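Local coordinates for protein 5-methylthioribose-1-phosphate isomerase (Saccharomyces cerevisiae, PDB 1W2W) that catalyses the interconversion of methylthioribose-1-phosphate and methylthioribulose-1-phosphate in the methionine salvage pathway, at residues A53-V64 with A109-I119; M1-D9 with S17-L25. All coordinates share one frame; numbering follows the deposited sequence.

Interaction 1: A53-V64 with A109-I119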
loop_
_atom_site.group_PDB
_atom_site.type_symbol
_atom_site.label_atom_id
_atom_site.label_comp_id
_atom_site.label_asym_id
_atom_site.label_seq_id
_atom_site.Cartn_x
_atom_site.Cartn_y
_atom_site.Cartn_z
ATOM N N ALA A 53 7.133 -8.300 -17.477
ATOM C CA ALA A 53 8.362 -8.933 -17.965
ATOM C C ALA A 53 8.341 -9.318 -19.454
ATOM O O ALA A 53 9.257 -8.945 -20.200
ATOM C CB ALA A 53 8.754 -10.131 -17.099
ATOM N N PRO A 54 7.335 -10.073 -19.898
ATOM C CA PRO A 54 7.275 -10.431 -21.316
ATOM C C PRO A 54 7.035 -9.241 -22.229
ATOM O O PRO A 54 7.656 -9.195 -23.290
ATOM C CB PRO A 54 6.132 -11.455 -21.388
ATOM C CG PRO A 54 5.982 -11.938 -19.939
ATOM C CD PRO A 54 6.228 -10.680 -19.131
ATOM N N ALA A 55 6.173 -8.298 -21.854
ATOM C CA ALA A 55 5.982 -7.113 -22.687
ATOM C C ALA A 55 7.276 -6.338 -22.895
ATOM O O ALA A 55 7.540 -5.813 -23.990
ATOM C CB ALA A 55 4.912 -6.195 -22.091
ATOM N N ILE A 56 8.085 -6.256 -21.843
ATOM C CA ILE A 56 9.390 -5.609 -21.956
ATOM C C ILE A 56 10.249 -6.285 -23.028
ATOM O O ILE A 56 10.817 -5.602 -23.892
ATOM C CB ILE A 56 10.098 -5.597 -20.594
ATOM C CG1 ILE A 56 9.347 -4.676 -19.624
ATOM C CG2 ILE A 56 11.585 -5.220 -20.754
ATOM C CD1 ILE A 56 9.736 -4.858 -18.175
ATOM N N ALA A 57 10.338 -7.614 -22.966
ATOM C CA ALA A 57 11.079 -8.381 -23.973
ATOM C C ALA A 57 10.524 -8.183 -25.376
ATOM O O ALA A 57 11.275 -8.075 -26.354
ATOM C CB ALA A 57 11.085 -9.855 -23.620
ATOM N N ILE A 58 9.201 -8.154 -25.496
ATOM C CA ILE A 58 8.581 -7.987 -26.807
ATOM C C ILE A 58 8.825 -6.592 -27.387
ATOM O O ILE A 58 9.221 -6.471 -28.553
ATOM C CB ILE A 58 7.061 -8.298 -26.754
ATOM C CG1 ILE A 58 6.839 -9.797 -26.493
ATOM C CG2 ILE A 58 6.381 -7.880 -28.075
ATOM C CD1 ILE A 58 5.438 -10.122 -25.947
ATOM N N VAL A 59 8.591 -5.541 -26.604
ATOM C CA VAL A 59 8.857 -4.192 -27.133
ATOM C C VAL A 59 10.338 -3.973 -27.439
ATOM O O VAL A 59 10.682 -3.345 -28.452
ATOM C CB VAL A 59 8.310 -3.044 -26.253
ATOM C CG1 VAL A 59 9.190 -2.825 -25.022
ATOM C CG2 VAL A 59 8.297 -1.732 -27.068
ATOM N N GLY A 60 11.209 -4.501 -26.582
ATOM C CA GLY A 60 12.648 -4.442 -26.821
ATOM C C GLY A 60 13.029 -5.089 -28.148
ATOM O O GLY A 60 13.711 -4.473 -28.985
ATOM N N SER A 61 12.584 -6.332 -28.332
ATOM C CA SER A 61 12.814 -7.079 -29.561
ATOM C C SER A 61 12.257 -6.340 -30.785
ATOM O O SER A 61 12.940 -6.204 -31.793
ATOM C CB SER A 61 12.198 -8.477 -29.455
ATOM O OG SER A 61 12.820 -9.210 -28.411
ATOM N N LEU A 62 11.020 -5.865 -30.689
ATOM C CA LEU A 62 10.387 -5.136 -31.777
ATOM C C LEU A 62 11.147 -3.863 -32.136
ATOM O O LEU A 62 11.235 -3.509 -33.319
ATOM C CB LEU A 62 8.920 -4.813 -31.463
ATOM C CG LEU A 62 7.963 -5.997 -31.563
ATOM C CD1 LEU A 62 6.615 -5.606 -30.972
ATOM C CD2 LEU A 62 7.782 -6.443 -33.004
ATOM N N SER A 63 11.703 -3.180 -31.137
ATOM C CA SER A 63 12.408 -1.924 -31.396
ATOM C C SER A 63 13.693 -2.145 -32.201
ATOM O O SER A 63 14.129 -1.249 -32.930
ATOM C CB SER A 63 12.682 -1.139 -30.104
ATOM O OG SER A 63 13.801 -1.657 -29.399
ATOM N N VAL A 64 14.292 -3.326 -32.070
ATOM C CA VAL A 64 15.442 -3.688 -32.904
ATOM C C VAL A 64 14.980 -3.850 -34.356
ATOM O O VAL A 64 15.629 -3.373 -35.304
ATOM C CB VAL A 64 16.101 -4.994 -32.409
ATOM C CG1 VAL A 64 17.362 -5.294 -33.222
ATOM C CG2 VAL A 64 16.470 -4.905 -30.935
ATOM N N ALA A 109 13.897 -8.297 -14.499
ATOM C CA ALA A 109 13.224 -9.304 -15.317
ATOM C C ALA A 109 14.154 -9.837 -16.398
ATOM O O ALA A 109 14.805 -9.060 -17.108
ATOM C CB ALA A 109 11.931 -8.754 -15.952
ATOM N N VAL A 110 14.185 -11.162 -16.527
ATOM C CA VAL A 110 15.168 -11.826 -17.371
ATOM C C VAL A 110 14.688 -11.982 -18.806
ATOM O O VAL A 110 15.494 -12.241 -19.696
ATOM C CB VAL A 110 15.592 -13.188 -16.775
ATOM C CG1 VAL A 110 14.449 -14.201 -16.860
ATOM C CG2 VAL A 110 16.874 -13.720 -17.427
ATOM N N ASN A 111 13.386 -11.826 -19.039
ATOM C CA ASN A 111 12.846 -12.032 -20.386
ATOM C C ASN A 111 13.613 -11.251 -21.443
ATOM O O ASN A 111 13.940 -11.778 -22.513
ATOM C CB ASN A 111 11.362 -11.669 -20.424
ATOM C CG ASN A 111 10.541 -12.612 -19.582
ATOM O OD1 ASN A 111 10.724 -12.660 -18.363
ATOM N ND2 ASN A 111 9.653 -13.387 -20.223
ATOM N N LEU A 112 13.910 -9.992 -21.137
ATOM C CA LEU A 112 14.584 -9.143 -22.110
ATOM C C LEU A 112 15.946 -9.726 -22.502
ATOM O O LEU A 112 16.234 -9.876 -23.691
ATOM C CB LEU A 112 14.712 -7.707 -21.595
ATOM C CG LEU A 112 15.417 -6.699 -22.520
ATOM C CD1 LEU A 112 14.603 -6.545 -23.808
ATOM C CD2 LEU A 112 15.660 -5.339 -21.832
ATOM N N SER A 113 16.766 -10.054 -21.506
ATOM C CA SER A 113 18.077 -10.668 -21.758
ATOM C C SER A 113 17.920 -11.934 -22.583
ATOM O O SER A 113 18.658 -12.163 -23.553
ATOM C CB SER A 113 18.812 -10.964 -20.442
ATOM O OG SER A 113 20.007 -11.723 -20.656
ATOM N N ASN A 114 16.954 -12.768 -22.205
ATOM C CA ASN A 114 16.754 -14.014 -22.925
ATOM C C ASN A 114 16.471 -13.805 -24.416
ATOM O O ASN A 114 16.988 -14.534 -25.272
ATOM C CB ASN A 114 15.671 -14.861 -22.248
ATOM C CG ASN A 114 16.169 -15.515 -20.960
ATOM O OD1 ASN A 114 17.380 -15.657 -20.739
ATOM N ND2 ASN A 114 15.233 -15.912 -20.103
ATOM N N SER A 115 15.660 -12.802 -24.728
ATOM C CA SER A 115 15.392 -12.434 -26.108
ATOM C C SER A 115 16.614 -11.808 -26.779
ATOM O O SER A 115 16.901 -12.104 -27.933
ATOM C CB SER A 115 14.206 -11.471 -26.198
ATOM O OG SER A 115 12.975 -12.188 -26.234
ATOM N N LEU A 116 17.325 -10.928 -26.085
ATOM C CA LEU A 116 18.453 -10.258 -26.738
ATOM C C LEU A 116 19.588 -11.234 -27.061
ATOM O O LEU A 116 20.277 -11.077 -28.070
ATOM C CB LEU A 116 18.967 -9.076 -25.912
ATOM C CG LEU A 116 17.950 -7.941 -25.729
ATOM C CD1 LEU A 116 18.566 -6.783 -24.950
ATOM C CD2 LEU A 116 17.353 -7.461 -27.055
ATOM N N VAL A 117 19.774 -12.244 -26.215
ATOM C CA VAL A 117 20.740 -13.310 -26.487
ATOM C C VAL A 117 20.386 -14.012 -27.798
ATOM O O VAL A 117 21.249 -14.230 -28.655
ATOM C CB VAL A 117 20.790 -14.338 -25.322
ATOM C CG1 VAL A 117 21.498 -15.626 -25.749
ATOM C CG2 VAL A 117 21.442 -13.723 -24.083
ATOM N N GLU A 118 19.110 -14.348 -27.957
ATOM C CA GLU A 118 18.633 -15.005 -29.160
ATOM C C GLU A 118 18.806 -14.091 -30.369
ATOM O O GLU A 118 19.246 -14.546 -31.429
ATOM C CB GLU A 118 17.174 -15.440 -29.011
ATOM C CG GLU A 118 16.672 -16.366 -30.113
ATOM C CD GLU A 118 17.668 -17.445 -30.512
ATOM O OE1 GLU A 118 18.196 -18.154 -29.626
ATOM O OE2 GLU A 118 17.917 -17.586 -31.725
ATOM N N ILE A 119 18.477 -12.807 -30.214
ATOM C CA ILE A 119 18.641 -11.872 -31.331
ATOM C C ILE A 119 20.120 -11.768 -31.735
ATOM O O ILE A 119 20.436 -11.737 -32.934
ATOM C CB ILE A 119 18.044 -10.490 -31.019
ATOM C CG1 ILE A 119 16.517 -10.592 -30.902
ATOM C CG2 ILE A 119 18.479 -9.460 -32.088
ATOM C CD1 ILE A 119 15.839 -9.381 -30.265
HETATM O O HOH W 1 12.000 -8.402 -19.407
#
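N111 has CG beside its backbone N and anti to the carbonyl carbon (chi1 -66°), which lays its amide against A53 and P54. S61 takes the same setting (chi1 -62°), and its hydroxyl faces S115 and I119. The contact is a close helix pair in the helical part of the N-terminal portion of this MtnA-type isomerase. The axes of 53-64 and 111-119 approach to 8.0 Å at a crossing angle of -32°. Small residues allow this. A57 CB sits 3.7 Å from N111 CB and also rests on the backbone of N111. L112 puts CD1 4.2 Å from G60 CA, where a CB on G60 would clash. The L112 side chain crosses that of I56 at about a right angle, CB against CG2. N111 OD1 lies 3.4 Å from A53 CB and ND2 lies near P54 CG. These are packing contacts; the OD1 of N111 has its hydrogen bond with a polar side chain of a neighbouring chain. S61 OG donates to A57 O at 2.8 Å, while S61 N reaches the same oxygen from the opposite face of its plane. S61 OG also lies 3.5 Å from I119 CD1. With a glycine at S61, A57 O would probably lose its second donor and a gap would open beside I119 CD1. S115 OG is hydrogen-bonded to Y139 OH of helix 129-168. No direct hydrogen bond joins the two segments. A water bridges them instead, giving a proton to A53 O at 2.9 Å and accepting one from L112 N at 3.0 Å.

Interaction 2: M1-D9 with S17-L25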
loop_
_atom_site.group_PDB
_atom_site.type_symbol
_atom_site.label_atom_id
_atom_site.label_comp_id
_atom_site.label_asym_id
_atom_site.label_seq_id
_atom_site.Cartn_x
_atom_site.Cartn_y
_atom_site.Cartn_z
HETATM N N MSE A 1 -8.809 -2.380 -29.169
HETATM C CA MSE A 1 -8.434 -3.281 -28.041
HETATM C C MSE A 1 -7.806 -2.527 -26.867
HETATM O O MSE A 1 -6.604 -2.249 -26.843
HETATM C CB MSE A 1 -7.522 -4.418 -28.515
HETATM C CG MSE A 1 -7.952 -5.805 -28.034
HETATM SE SE MSE A 1 -8.323 -5.925 -26.096
HETATM C CE MSE A 1 -9.564 -7.507 -26.136
ATOM N N SER A 2 -8.649 -2.206 -25.891
ATOM C CA SER A 2 -8.258 -1.375 -24.764
ATOM C C SER A 2 -7.126 -1.980 -23.934
ATOM O O SER A 2 -6.454 -1.261 -23.199
ATOM C CB SER A 2 -9.471 -1.079 -23.883
ATOM O OG SER A 2 -10.600 -0.718 -24.663
ATOM N N LEU A 3 -6.913 -3.290 -24.051
ATOM C CA LEU A 3 -6.051 -4.015 -23.119
ATOM C C LEU A 3 -4.719 -4.444 -23.728
ATOM O O LEU A 3 -3.916 -5.091 -23.058
ATOM C CB LEU A 3 -6.766 -5.251 -22.558
ATOM C CG LEU A 3 -7.995 -5.043 -21.677
ATOM C CD1 LEU A 3 -8.298 -6.321 -20.909
ATOM C CD2 LEU A 3 -7.811 -3.882 -20.720
ATOM N N GLU A 4 -4.492 -4.084 -24.986
ATOM C CA GLU A 4 -3.327 -4.550 -25.722
ATOM C C GLU A 4 -2.144 -3.613 -25.450
ATOM O O GLU A 4 -2.141 -2.472 -25.893
ATOM C CB GLU A 4 -3.640 -4.654 -27.224
ATOM C CG GLU A 4 -2.458 -5.101 -28.079
ATOM C CD GLU A 4 -2.822 -5.611 -29.472
ATOM O OE1 GLU A 4 -3.770 -5.090 -30.111
ATOM O OE2 GLU A 4 -2.135 -6.549 -29.938
ATOM N N ALA A 5 -1.145 -4.094 -24.712
ATOM C CA ALA A 5 0.007 -3.259 -24.360
ATOM C C ALA A 5 0.797 -2.857 -25.593
ATOM O O ALA A 5 1.330 -1.748 -25.663
ATOM C CB ALA A 5 0.920 -3.978 -23.380
ATOM N N ILE A 6 0.872 -3.760 -26.560
ATOM C CA ILE A 6 1.747 -3.565 -27.714
ATOM C C ILE A 6 0.944 -3.823 -28.972
ATOM O O ILE A 6 0.369 -4.898 -29.129
ATOM C CB ILE A 6 2.961 -4.521 -27.621
ATOM C CG1 ILE A 6 3.816 -4.159 -26.398
ATOM C CG2 ILE A 6 3.806 -4.464 -28.907
ATOM C CD1 ILE A 6 4.756 -5.280 -25.967
ATOM N N VAL A 7 0.891 -2.834 -29.858
ATOM C CA VAL A 7 0.149 -3.006 -31.097
ATOM C C VAL A 7 1.165 -3.147 -32.222
ATOM O O VAL A 7 1.826 -2.171 -32.599
ATOM C CB VAL A 7 -0.812 -1.848 -31.360
ATOM C CG1 VAL A 7 -1.587 -2.089 -32.663
ATOM C CG2 VAL A 7 -1.799 -1.711 -30.187
ATOM N N PHE A 8 1.249 -4.372 -32.736
ATOM C CA PHE A 8 2.255 -4.789 -33.713
ATOM C C PHE A 8 1.550 -5.112 -35.026
ATOM O O PHE A 8 0.890 -6.142 -35.137
ATOM C CB PHE A 8 2.973 -6.039 -33.172
ATOM C CG PHE A 8 3.907 -6.684 -34.154
ATOM C CD1 PHE A 8 4.617 -5.919 -35.068
ATOM C CD2 PHE A 8 4.084 -8.065 -34.160
ATOM C CE1 PHE A 8 5.481 -6.525 -35.978
ATOM C CE2 PHE A 8 4.944 -8.673 -35.053
ATOM C CZ PHE A 8 5.647 -7.902 -35.968
ATOM N N ASP A 9 1.662 -4.231 -36.017
ATOM C CA ASP A 9 1.097 -4.521 -37.327
ATOM C C ASP A 9 2.175 -5.192 -38.170
ATOM O O ASP A 9 3.128 -4.542 -38.613
ATOM C CB ASP A 9 0.649 -3.214 -37.982
ATOM C CG ASP A 9 -0.001 -3.419 -39.327
ATOM O OD1 ASP A 9 0.007 -4.540 -39.886
ATOM O OD2 ASP A 9 -0.559 -2.476 -39.909
ATOM N N SER A 17 4.822 -1.883 -38.270
ATOM C CA SER A 17 4.647 -0.757 -37.366
ATOM C C SER A 17 4.403 -1.264 -35.950
ATOM O O SER A 17 3.841 -2.342 -35.740
ATOM C CB SER A 17 3.546 0.189 -37.850
ATOM O OG SER A 17 2.286 -0.435 -37.709
ATOM N N VAL A 18 4.865 -0.481 -34.987
ATOM C CA VAL A 18 4.766 -0.861 -33.585
ATOM C C VAL A 18 4.395 0.405 -32.830
ATOM O O VAL A 18 5.025 1.442 -33.014
ATOM C CB VAL A 18 6.112 -1.424 -33.073
ATOM C CG1 VAL A 18 6.024 -1.765 -31.597
ATOM C CG2 VAL A 18 6.528 -2.650 -33.886
ATOM N N LYS A 19 3.365 0.336 -31.991
ATOM C CA LYS A 19 3.088 1.421 -31.046
ATOM C C LYS A 19 2.683 0.780 -29.719
ATOM O O LYS A 19 2.191 -0.341 -29.711
ATOM C CB LYS A 19 2.006 2.374 -31.579
ATOM C CG LYS A 19 0.605 1.782 -31.667
ATOM C CD LYS A 19 -0.346 2.747 -32.373
ATOM C CE LYS A 19 -1.790 2.276 -32.275
ATOM N NZ LYS A 19 -2.693 3.116 -33.119
ATOM N N VAL A 20 2.899 1.459 -28.599
ATOM C CA VAL A 20 2.620 0.842 -27.304
ATOM C C VAL A 20 1.767 1.755 -26.431
ATOM O O VAL A 20 1.854 2.986 -26.507
ATOM C CB VAL A 20 3.906 0.469 -26.549
ATOM C CG1 VAL A 20 4.732 -0.547 -27.343
ATOM C CG2 VAL A 20 4.720 1.729 -26.223
ATOM N N LEU A 21 0.924 1.157 -25.601
ATOM C CA LEU A 21 0.122 1.953 -24.685
ATOM C C LEU A 21 1.045 2.546 -23.639
ATOM O O LEU A 21 1.919 1.855 -23.134
ATOM C CB LEU A 21 -0.893 1.062 -23.974
ATOM C CG LEU A 21 -2.255 0.845 -24.623
ATOM C CD1 LEU A 21 -3.093 0.014 -23.674
ATOM C CD2 LEU A 21 -2.926 2.176 -24.938
ATOM N N ASP A 22 0.836 3.810 -23.291
ATOM C CA ASP A 22 1.582 4.383 -22.175
ATOM C C ASP A 22 0.929 3.948 -20.862
ATOM O O ASP A 22 -0.093 4.511 -20.425
ATOM C CB ASP A 22 1.594 5.904 -22.274
ATOM C CG ASP A 22 2.531 6.536 -21.274
ATOM O OD1 ASP A 22 2.839 5.876 -20.250
ATOM O OD2 ASP A 22 3.020 7.678 -21.442
ATOM N N GLN A 23 1.514 2.941 -20.221
ATOM C CA GLN A 23 0.858 2.373 -19.050
ATOM C C GLN A 23 0.956 3.248 -17.818
ATOM O O GLN A 23 0.300 2.968 -16.809
ATOM C CB GLN A 23 1.385 0.973 -18.766
ATOM C CG GLN A 23 1.105 0.001 -19.913
ATOM C CD GLN A 23 1.497 -1.414 -19.558
ATOM O OE1 GLN A 23 1.159 -1.904 -18.481
ATOM N NE2 GLN A 23 2.225 -2.076 -20.455
ATOM N N LEU A 24 1.766 4.299 -17.885
ATOM C CA LEU A 24 1.812 5.265 -16.801
ATOM C C LEU A 24 0.487 6.023 -16.711
ATOM O O LEU A 24 0.136 6.500 -15.638
ATOM C CB LEU A 24 2.959 6.271 -16.983
ATOM C CG LEU A 24 4.408 5.768 -16.993
ATOM C CD1 LEU A 24 5.295 6.940 -17.380
ATOM C CD2 LEU A 24 4.819 5.235 -15.620
ATOM N N LEU A 25 -0.227 6.135 -17.833
ATOM C CA LEU A 25 -1.394 7.008 -17.955
ATOM C C LEU A 25 -2.742 6.284 -17.837
ATOM O O LEU A 25 -3.796 6.926 -17.736
ATOM C CB LEU A 25 -1.319 7.790 -19.272
ATOM C CG LEU A 25 -0.005 8.557 -19.486
ATOM C CD1 LEU A 25 -0.059 9.335 -20.799
ATOM C CD2 LEU A 25 0.285 9.492 -18.315
HETATM O O HOH W 2 2.471 -0.908 -23.214
HETATM O O HOH W 3 1.224 -0.468 -34.969
#
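The I6 side chain runs alongside that of V20, with I6 CG1 3.8 Å from V20 CG1. The two belong to an antiparallel beta hairpin of strands 6-9 and 17-21. F8 and V18 share their face. With CG anti to the backbone N (chi1 172°), the F8 side chain crosses that of V18 obliquely, F8 CD1 4.0 Å from V18 CG2. S17 O meets the ring edge in plane. V7 and K19 form a hydrogen-bonded pair on the other face, with V7 N 2.8 Å from K19 O. V7 O takes K19 N and a water shared with S17 OG. Just before strand 6-9, A5 O accepts L21 N at 2.9 Å. A second water joins A5 O, L21 O and Q23 NE2, while Q23 OE1 bonds R51. L21 CD1 packs on S2 O and lies 3.5 Å from E4 O. At the exposed end D9 and S17 form a second hydrogen-bonded pair, and S17 OG rests on D9 CB. The face with I6, F8 and V18 is covered by helix 53-73, and helix 129-168 also packs on F8. Strand 32-34 continues the sheet beside 17-21, and its Y32 makes a cation-pi contact with K19.

In the fold
Helix 53-73 links the two contacts. In interaction 1 one side of it packs on helix 111-124. Away from that partner, A55, I58 and L62 receive I6 of interaction 2, and L62 also meets F8. I58 CG2 is 3.7 Å from I6 CD1. Interaction 1 is buried and mixes small residues with branched apolar ones, with one water bridge and no direct hydrogen bond. Interaction 2 is partly buried. Backbone hydrogen bonds hold its strands, one sheet face is apolar, and D9, S17 and K19 are exposed on the other. A53 and Q23 each lie about 9 Å, side chain to side chain, from C181, the predicted transition-state stabiliser.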